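Local coordinates for protein serine acetyltransferase (Entamoeba histolytica, PDB 3Q1X) that probably catalyses the O-acetylation of L-serine, a step of cysteine biosynthesis, and belongs to the hexapeptide-repeat transferases with a left-handed beta-helix, at residues Glu37-Lys40 with Leu41-Ile44; Asp81-Phe84 with Ala85-Val89. All blocks are in the same frame, centred on the assembly; numbering follows the deposited sequence.

How the contacts relate
Two single-turn contacts, each between residues three or four apart on one helix, illustrate how the same backbone ladder serves different places in a fold. Contact 1 lies within helix 36-45, where most of the touching residues are buried; contact 2 lies at the start of helix 82-113, farther from the middle of the chain and partly exposed. Their centres are about 21 Å apart and their nearest atoms about 10 Å, with no touch, yet both helices pack on helix 59-79. The chemistry differs accordingly: contact 1 joins long polar side chains through water, their ends also held by residues outside the turn, whereas contact 2 combines an aspartate N-cap with a sulfur-aromatic contact.

Contact 1. Residues Glu37-Lys40 with Leu41-Ile44; sequences ELQK and LRKI
Lys40 and Leu41 sit at the join of this continuous helical turn, and with Arg42 they have the most surface buried in it. The Lys40 carbonyl receives Ile44 N at 3.0 Å, with the donor in the carbonyl plane, while Leu41 N reaches Glu37 O at 3.0 Å. Leu41 CG, set beside its own backbone N by chi1 of -72°, rests on the same Glu37 oxygen, and its branches go on to helices 59-79 and 128-144. Arg42 slants across Leu38, with Leu38 CD1 meeting Arg42 CG at 3.7 Å and Leu38 CD2 over one face of the guanidinium. Bends at chi2 and chi3 turn that guanidinium so that its edge faces a water, which accepts from Arg42 NH2 at 2.8 Å in the plane of the group and donates to Gln39 OE1 at 2.7 Å. Gln131 takes Arg42 NH1, and Val34 N also binds Gln39 OE1. A second water accepts from Lys43 NZ and, weakly, from Gln39 NE2, which also donates to Lys32 O. Lys40 NZ stands 4.5 Å from Lys43 NZ, a repulsion probably eased by the salt bridge from Lys40 to Glu64. The chemistry implies a division of labour: water links Gln39 firmly to Arg42 and more loosely to Lys43, while Leu38, Leu41 and Ile44 supply apolar packing.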
ATOM      1  N   GLU A  37       4.151  16.033  -6.267  1.00 21.10           N
ATOM      2  CA  GLU A  37       5.526  15.862  -6.740  1.00 20.66           C
ATOM      3  C   GLU A  37       5.600  14.912  -7.935  1.00 20.23           C
ATOM      4  O   GLU A  37       6.262  15.217  -8.917  1.00 19.59           O
ATOM      5  CB  GLU A  37       6.462  15.411  -5.615  1.00 21.04           C
ATOM      6  CG  GLU A  37       6.571  16.391  -4.427  1.00 20.60           C
ATOM      7  CD  GLU A  37       5.564  16.124  -3.314  1.00 21.45           C
ATOM      8  OE1 GLU A  37       4.464  15.584  -3.584  1.00 22.70           O
ATOM      9  OE2 GLU A  37       5.875  16.459  -2.148  1.00 21.09           O
ATOM     10  N   LEU A  38       4.898  13.779  -7.848  1.00 19.96           N
ATOM     11  CA  LEU A  38       4.814  12.829  -8.956  1.00 19.92           C
ATOM     12  C   LEU A  38       4.054  13.398 -10.155  1.00 20.27           C
ATOM     13  O   LEU A  38       4.524  13.274 -11.278  1.00 20.57           O
ATOM     14  CB  LEU A  38       4.187  11.501  -8.513  1.00 19.65           C
ATOM     15  CG  LEU A  38       4.169  10.340  -9.522  1.00 18.82           C
ATOM     16  CD1 LEU A  38       5.585   9.946  -9.980  1.00 18.23           C
ATOM     17  CD2 LEU A  38       3.441   9.137  -8.925  1.00 17.98           C
ATOM     18  N   GLN A  39       2.909  14.030  -9.904  1.00 20.72           N
ATOM     19  CA  GLN A  39       2.094  14.651 -10.959  1.00 21.16           C
ATOM     20  C   GLN A  39       2.943  15.593 -11.816  1.00 21.34           C
ATOM     21  O   GLN A  39       2.948  15.500 -13.047  1.00 21.44           O
ATOM     22  CB  GLN A  39       0.908  15.397 -10.328  1.00 21.76           C
ATOM     23  CG  GLN A  39      -0.065  16.031 -11.318  1.00 22.13           C
ATOM     24  CD  GLN A  39      -1.057  15.046 -11.905  1.00 23.82           C
ATOM     25  OE1 GLN A  39      -1.014  13.851 -11.621  1.00 23.74           O
ATOM     26  NE2 GLN A  39      -1.963  15.548 -12.731  1.00 25.14           N
ATOM     27  N   LYS A  40       3.684  16.469 -11.142  1.00 21.19           N
ATOM     28  CA  LYS A  40       4.522  17.466 -11.801  1.00 21.57           C
ATOM     29  C   LYS A  40       5.725  16.853 -12.509  1.00 21.29           C
ATOM     30  O   LYS A  40       5.984  17.173 -13.662  1.00 21.38           O
ATOM     31  CB  LYS A  40       4.942  18.568 -10.819  1.00 22.24           C
ATOM     32  CG  LYS A  40       3.805  19.519 -10.415  1.00 23.85           C
ATOM     33  CD  LYS A  40       2.906  19.826 -11.607  1.00 27.16           C
ATOM     34  CE  LYS A  40       1.806  20.817 -11.275  1.00 28.64           C
ATOM     35  NZ  LYS A  40       0.701  20.677 -12.265  1.00 28.98           N
ATOM     36  N   LEU A  41       6.439  15.955 -11.832  1.00 20.83           N
ATOM     37  CA  LEU A  41       7.649  15.369 -12.399  1.00 20.96           C
ATOM     38  C   LEU A  41       7.346  14.466 -13.596  1.00 21.16           C
ATOM     39  O   LEU A  41       8.145  14.390 -14.536  1.00 21.24           O
ATOM     40  CB  LEU A  41       8.460  14.622 -11.340  1.00 20.74           C
ATOM     41  CG  LEU A  41       9.210  15.439 -10.283  1.00 20.98           C
ATOM     42  CD1 LEU A  41       9.595  14.567  -9.101  1.00 19.89           C
ATOM     43  CD2 LEU A  41      10.445  16.106 -10.880  1.00 20.91           C
ATOM     44  N   ARG A  42       6.189  13.803 -13.557  1.00 21.47           N
ATOM     45  CA  ARG A  42       5.708  13.008 -14.699  1.00 22.16           C
ATOM     46  C   ARG A  42       5.593  13.876 -15.967  1.00 22.07           C
ATOM     47  O   ARG A  42       6.055  13.481 -17.037  1.00 22.35           O
ATOM     48  CB  ARG A  42       4.390  12.268 -14.367  1.00 21.98           C
ATOM     49  CG  ARG A  42       4.546  11.189 -13.263  1.00 24.09           C
ATOM     50  CD  ARG A  42       3.663   9.928 -13.348  1.00 27.27           C
ATOM     51  NE  ARG A  42       2.238  10.165 -13.146  1.00 25.76           N
ATOM     52  CZ  ARG A  42       1.323   9.265 -12.758  1.00 23.63           C
ATOM     53  NH1 ARG A  42       1.628   8.004 -12.434  1.00 22.30           N
ATOM     54  NH2 ARG A  42       0.067   9.649 -12.664  1.00 23.44           N
ATOM     55  N   LYS A  43       5.010  15.068 -15.823  1.00 22.53           N
ATOM     56  CA  LYS A  43       4.809  15.997 -16.940  1.00 23.54           C
ATOM     57  C   LYS A  43       6.129  16.559 -17.452  1.00 23.48           C
ATOM     58  O   LYS A  43       6.338  16.679 -18.666  1.00 23.44           O
ATOM     59  CB  LYS A  43       3.869  17.142 -16.541  1.00 23.69           C
ATOM     60  CG  LYS A  43       2.412  16.715 -16.434  1.00 25.19           C
ATOM     61  CD  LYS A  43       1.476  17.881 -16.160  1.00 27.16           C
ATOM     62  CE  LYS A  43       0.035  17.461 -16.411  1.00 30.61           C
ATOM     63  NZ  LYS A  43      -0.944  18.328 -15.709  1.00 32.08           N
ATOM     64  N   ILE A  44       7.015  16.890 -16.515  1.00 23.44           N
ATOM     65  CA  ILE A  44       8.317  17.487 -16.814  1.00 23.38           C
ATOM     66  C   ILE A  44       9.241  16.528 -17.569  1.00 23.26           C
ATOM     67  O   ILE A  44       9.844  16.900 -18.581  1.00 23.59           O
ATOM     68  CB  ILE A  44       9.002  17.965 -15.507  1.00 23.56           C
ATOM     69  CG1 ILE A  44       8.155  19.055 -14.823  1.00 23.34           C
ATOM     70  CG2 ILE A  44      10.430  18.444 -15.776  1.00 23.50           C
ATOM     71  CD1 ILE A  44       8.535  19.341 -13.371  1.00 23.82           C
TER
HETATM   72  O   HOH W   1      -0.580  12.203 -13.713  1.00 27.96           O
HETATM   73  O   HOH W   2      -2.400  18.669 -13.735  1.00 34.98           O

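Contact 2. Residues Asp81-Phe84 with Ala85-Val89; sequences DELF and AHQCV
With its first torsion anti, Phe84 swings its ring away from its own backbone N, and Cys88, whose chi1 of -73° sets SG beside its backbone N, brings the sulfur over one face of that ring. Cys88 SG lies 3.7 Å from the Phe84 centroid and only 17° off the ring normal, displaced slightly toward the rim; its nearest ring atom is Phe84 CE2, at 3.6 Å. This is a sulfur-aromatic contact one helical turn long, running beside the backbone bond from Cys88 N to Phe84 O. The pair also meets the loop after helix 128-144, where Phe84 touches Glu147 and Cys88 touches Cys145.

Gln87 extends its chain back toward the preceding turn and lays its amide against Leu83, with Leu83 CD2 3.3 Å from Gln87 NE2. The same amide stands steeply to the plane of the Phe84 ring. Around the helix, Ala85 packs its methyl against Val76 and Thr77 of helix 59-79, and its N-H donates to Asp81 O at 2.9 Å.

Asp81 also caps the start of the helix through its side chain. Phe84 N donates to Asp81 OD2 at 2.8 Å along a nearly straight N-H...O line of 173°, meeting the oxygen from above the carboxylate plane. The carboxylate thus receives a first-turn amide, and its negative charge probably interacts favourably with the helix dipole. Such side-chain acceptance by the residue just before a helix is the classic N-cap, here starting the long helix 82-113 of the helical part that accompanies the left-handed beta-helix.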
ATOM      1  N   ASP A  81      14.154  26.948   6.434  1.00 22.40           N
ATOM      2  CA  ASP A  81      14.049  28.397   6.254  1.00 23.68           C
ATOM      3  C   ASP A  81      14.116  28.787   4.775  1.00 23.97           C
ATOM      4  O   ASP A  81      14.457  27.962   3.918  1.00 23.87           O
ATOM      5  CB  ASP A  81      15.132  29.119   7.065  1.00 23.99           C
ATOM      6  CG  ASP A  81      16.526  28.743   6.621  1.00 25.52           C
ATOM      7  OD1 ASP A  81      17.172  27.922   7.307  1.00 28.70           O
ATOM      8  OD2 ASP A  81      16.966  29.246   5.575  1.00 25.53           O
ATOM      9  N   GLU A  82      13.797  30.051   4.501  1.00 24.33           N
ATOM     10  CA  GLU A  82      13.723  30.595   3.144  1.00 24.91           C
ATOM     11  C   GLU A  82      15.029  30.435   2.353  1.00 24.29           C
ATOM     12  O   GLU A  82      15.008  30.005   1.189  1.00 23.76           O
ATOM     13  CB  GLU A  82      13.310  32.075   3.199  1.00 25.19           C
ATOM     14  CG  GLU A  82      11.889  32.359   3.725  1.00 28.23           C
ATOM     15  CD  GLU A  82      11.738  32.299   5.263  1.00 32.15           C
ATOM     16  OE1 GLU A  82      12.736  32.101   6.007  1.00 33.64           O
ATOM     17  OE2 GLU A  82      10.589  32.454   5.729  1.00 34.60           O
ATOM     18  N   LEU A  83      16.156  30.787   2.980  1.00 23.99           N
ATOM     19  CA  LEU A  83      17.454  30.719   2.310  1.00 23.78           C
ATOM     20  C   LEU A  83      17.861  29.275   2.009  1.00 23.30           C
ATOM     21  O   LEU A  83      18.303  28.972   0.893  1.00 22.94           O
ATOM     22  CB  LEU A  83      18.531  31.456   3.119  1.00 24.42           C
ATOM     23  CG  LEU A  83      19.993  31.298   2.695  1.00 26.09           C
ATOM     24  CD1 LEU A  83      20.797  32.551   3.024  1.00 27.64           C
ATOM     25  CD2 LEU A  83      20.606  30.078   3.371  1.00 28.15           C
ATOM     26  N   PHE A  84      17.703  28.392   2.996  1.00 22.92           N
ATOM     27  CA  PHE A  84      18.009  26.972   2.818  1.00 22.73           C
ATOM     28  C   PHE A  84      17.176  26.367   1.697  1.00 22.04           C
ATOM     29  O   PHE A  84      17.700  25.598   0.887  1.00 22.17           O
ATOM     30  CB  PHE A  84      17.786  26.190   4.115  1.00 22.85           C
ATOM     31  CG  PHE A  84      18.311  24.778   4.070  1.00 24.26           C
ATOM     32  CD1 PHE A  84      19.678  24.533   3.962  1.00 25.98           C
ATOM     33  CD2 PHE A  84      17.441  23.693   4.141  1.00 23.97           C
ATOM     34  CE1 PHE A  84      20.174  23.230   3.925  1.00 26.54           C
ATOM     35  CE2 PHE A  84      17.927  22.379   4.106  1.00 24.73           C
ATOM     36  CZ  PHE A  84      19.290  22.148   3.999  1.00 26.06           C
ATOM     37  N   ALA A  85      15.888  26.719   1.660  1.00 21.41           N
ATOM     38  CA  ALA A  85      14.971  26.294   0.587  1.00 21.18           C
ATOM     39  C   ALA A  85      15.447  26.707  -0.812  1.00 21.06           C
ATOM     40  O   ALA A  85      15.478  25.883  -1.725  1.00 20.33           O
ATOM     41  CB  ALA A  85      13.566  26.823   0.847  1.00 20.92           C
ATOM     42  N   HIS A  86      15.821  27.982  -0.966  1.00 21.28           N
ATOM     43  CA  HIS A  86      16.328  28.501  -2.233  1.00 21.82           C
ATOM     44  C   HIS A  86      17.525  27.696  -2.741  1.00 22.07           C
ATOM     45  O   HIS A  86      17.554  27.293  -3.903  1.00 21.60           O
ATOM     46  CB  HIS A  86      16.704  29.986  -2.101  1.00 22.44           C
ATOM     47  CG  HIS A  86      17.431  30.525  -3.293  1.00 24.12           C
ATOM     48  ND1 HIS A  86      16.777  31.036  -4.395  1.00 26.68           N
ATOM     49  CD2 HIS A  86      18.755  30.614  -3.565  1.00 26.23           C
ATOM     50  CE1 HIS A  86      17.669  31.428  -5.290  1.00 26.41           C
ATOM     51  NE2 HIS A  86      18.876  31.182  -4.811  1.00 26.58           N
ATOM     52  N   GLN A  87      18.494  27.455  -1.859  1.00 22.06           N
ATOM     53  CA  GLN A  87      19.698  26.684  -2.194  1.00 22.81           C
ATOM     54  C   GLN A  87      19.407  25.232  -2.578  1.00 22.80           C
ATOM     55  O   GLN A  87      20.008  24.687  -3.514  1.00 22.89           O
ATOM     56  CB  GLN A  87      20.672  26.707  -1.026  1.00 23.38           C
ATOM     57  CG  GLN A  87      21.150  28.111  -0.674  1.00 25.43           C
ATOM     58  CD  GLN A  87      21.812  28.183   0.689  1.00 28.30           C
ATOM     59  OE1 GLN A  87      21.630  27.304   1.538  1.00 29.87           O
ATOM     60  NE2 GLN A  87      22.582  29.243   0.910  1.00 29.73           N
ATOM     61  N   CYS A  88      18.488  24.611  -1.845  1.00 22.40           N
ATOM     62  CA  CYS A  88      18.120  23.226  -2.103  1.00 22.73           C
ATOM     63  C   CYS A  88      17.406  23.072  -3.427  1.00 21.85           C
ATOM     64  O   CYS A  88      17.647  22.107  -4.145  1.00 21.42           O
ATOM     65  CB  CYS A  88      17.259  22.681  -0.975  1.00 22.78           C
ATOM     66  SG  CYS A  88      18.198  22.384   0.520  1.00 27.63           S
ATOM     67  N   VAL A  89      16.535  24.030  -3.749  1.00 21.25           N
ATOM     68  CA  VAL A  89      15.752  23.967  -4.985  1.00 21.85           C
ATOM     69  C   VAL A  89      16.605  24.323  -6.201  1.00 21.04           C
ATOM     70  O   VAL A  89      16.387  23.799  -7.296  1.00 21.26           O
ATOM     71  CB  VAL A  89      14.485  24.847  -4.911  1.00 21.80           C
ATOM     72  CG1 VAL A  89      13.804  24.938  -6.258  1.00 23.74           C
ATOM     73  CG2 VAL A  89      13.512  24.270  -3.891  1.00 22.87           C
TER